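Local coordinates for protein NADH-dependent FAD reductase (Streptomyces globisporus, PDB 4R82) that reduces FAD with NADH and releases FADH2 for a halogenase and a monooxygenase in the biosynthesis of the enediyne antibiotic C-1027, at residues G33-T38 with V84-A89. Numbering follows the deposited sequence.
Sequences GVTVVT and VSVLEA
The side chain of L87 lies over V36 and reaches V34 on the same side of the strand pair. Its CD1 is 3.8 Å from V36 CG2 and 4.0 Å from V34 CG1, so one methyl bridges both valines. The leucine crosses each valine at a slant. CG stands anti to its own carbonyl carbon (chi1 -64°), and this lays the branched end across the neighbouring strand. A95 of helix 92-97 touches both V34 and L87, and F98 touches V36. On the other face, V84 CG1 touches both T35 CB and T35 CG2, at 3.7 Å from each. T35 OG1 is hydrogen-bonded to A49 O, on strand 45-49.

Strands 35-39 and 81-86 are antiparallel neighbours in the large antiparallel sheet of the flavin reductase-like domain. V36 and S85 form a hydrogen-bonded pair. V36 N donates a hydrogen bond to S85 O at 2.8 Å, in the S85 carbonyl plane. In return S85 N reaches V36 O at 2.9 Å, tilted 25° from the V36 carbonyl plane. L87 N extends the pairing to V34 O. A water donates to V36 O and T38 OG1 and is also hydrogen-bonded to S85 OG, 2.8 Å away. S85 OG is also hydrogen-bonded to I126 N, and T38 OG1 to P124 O. A second water links V34 N to L87 O. The side chain of V34 is about 4 Å from the bound FAD, so this end of the strand pair borders the flavin site. F30 of the second subunit packs on T35.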
loop_
_atom_site.group_PDB
_atom_site.type_symbol
_atom_site.label_atom_id
_atom_site.label_comp_id
_atom_site.label_asym_id
_atom_site.label_seq_id
_atom_site.Cartn_x
_atom_site.Cartn_y
_atom_site.Cartn_z
ATOM N N GLY A 33 4.123 -5.309 2.316
ATOM C CA GLY A 33 5.543 -5.465 2.541
ATOM C C GLY A 33 6.045 -4.412 3.508
ATOM O O GLY A 33 5.258 -3.693 4.141
ATOM N N VAL A 34 7.364 -4.322 3.634
ATOM C CA VAL A 34 7.983 -3.341 4.516
ATOM C C VAL A 34 9.142 -2.734 3.758
ATOM O O VAL A 34 9.920 -3.462 3.140
ATOM C CB VAL A 34 8.529 -4.016 5.788
ATOM C CG1 VAL A 34 9.093 -2.968 6.736
ATOM C CG2 VAL A 34 7.437 -4.823 6.487
ATOM N N THR A 35 9.254 -1.409 3.785
ATOM C CA THR A 35 10.396 -0.744 3.167
ATOM C C THR A 35 11.159 0.046 4.211
ATOM O O THR A 35 10.662 0.284 5.323
ATOM C CB THR A 35 9.970 0.257 2.070
ATOM O OG1 THR A 35 9.422 1.432 2.682
ATOM C CG2 THR A 35 8.928 -0.361 1.144
ATOM N N VAL A 36 12.367 0.459 3.852
ATOM C CA VAL A 36 13.027 1.534 4.593
ATOM C C VAL A 36 13.166 2.672 3.602
ATOM O O VAL A 36 13.727 2.499 2.511
ATOM C CB VAL A 36 14.407 1.130 5.135
ATOM C CG1 VAL A 36 15.100 2.328 5.779
ATOM C CG2 VAL A 36 14.271 -0.002 6.155
ATOM N N VAL A 37 12.620 3.826 3.966
ATOM C CA VAL A 37 12.805 5.033 3.181
ATOM C C VAL A 37 14.063 5.732 3.670
ATOM O O VAL A 37 14.250 5.889 4.880
ATOM C CB VAL A 37 11.597 5.974 3.345
ATOM C CG1 VAL A 37 11.846 7.313 2.642
ATOM C CG2 VAL A 37 10.339 5.312 2.790
ATOM N N THR A 38 14.924 6.157 2.748
ATOM C CA THR A 38 16.132 6.860 3.158
ATOM C C THR A 38 16.318 8.166 2.406
ATOM O O THR A 38 15.800 8.348 1.295
ATOM C CB THR A 38 17.398 5.995 2.983
ATOM O OG1 THR A 38 17.496 5.563 1.617
ATOM C CG2 THR A 38 17.351 4.767 3.891
ATOM N N VAL A 84 13.810 4.240 -1.699
ATOM C CA VAL A 84 13.013 3.206 -1.048
ATOM C C VAL A 84 13.733 1.871 -1.182
ATOM O O VAL A 84 14.092 1.466 -2.289
ATOM C CB VAL A 84 11.613 3.101 -1.700
ATOM C CG1 VAL A 84 10.791 1.967 -1.053
ATOM C CG2 VAL A 84 10.870 4.423 -1.612
ATOM N N SER A 85 13.936 1.175 -0.056
ATOM C CA SER A 85 14.515 -0.153 -0.091
ATOM C C SER A 85 13.431 -1.106 0.365
ATOM O O SER A 85 12.995 -1.042 1.522
ATOM C CB SER A 85 15.726 -0.250 0.844
ATOM O OG SER A 85 16.760 0.638 0.443
ATOM N N VAL A 86 12.990 -1.979 -0.538
ATOM C CA VAL A 86 11.976 -2.967 -0.198
ATOM C C VAL A 86 12.656 -4.120 0.516
ATOM O O VAL A 86 13.516 -4.801 -0.057
ATOM C CB VAL A 86 11.268 -3.496 -1.445
ATOM C CG1 VAL A 86 10.288 -4.612 -1.069
ATOM C CG2 VAL A 86 10.563 -2.355 -2.176
ATOM N N LEU A 87 12.283 -4.351 1.770
ATOM C CA LEU A 87 13.013 -5.307 2.590
ATOM C C LEU A 87 12.689 -6.748 2.241
ATOM O O LEU A 87 11.535 -7.101 2.005
ATOM C CB LEU A 87 12.771 -5.066 4.089
ATOM C CG LEU A 87 13.281 -3.721 4.626
ATOM C CD1 LEU A 87 13.029 -3.644 6.144
ATOM C CD2 LEU A 87 14.760 -3.521 4.300
ATOM N N GLU A 88 13.736 -7.567 2.222
ATOM C CA GLU A 88 13.655 -8.982 1.933
ATOM C C GLU A 88 13.208 -9.770 3.168
ATOM O O GLU A 88 13.290 -9.275 4.290
ATOM C CB GLU A 88 15.036 -9.429 1.427
ATOM C CG GLU A 88 15.169 -10.857 0.977
ATOM C CD GLU A 88 15.529 -11.776 2.125
ATOM O OE1 GLU A 88 16.082 -11.264 3.127
ATOM O OE2 GLU A 88 15.252 -12.993 2.033
ATOM N N ALA A 89 12.748 -11.001 2.946
ATOM C CA ALA A 89 12.154 -11.837 3.982
ATOM C C ALA A 89 12.944 -11.951 5.284
ATOM O O ALA A 89 12.347 -12.072 6.350
ATOM C CB ALA A 89 11.866 -13.226 3.426
HETATM O O HOH W 1 8.674 -6.275 1.809
HETATM O O HOH W 2 16.055 3.250 1.012
#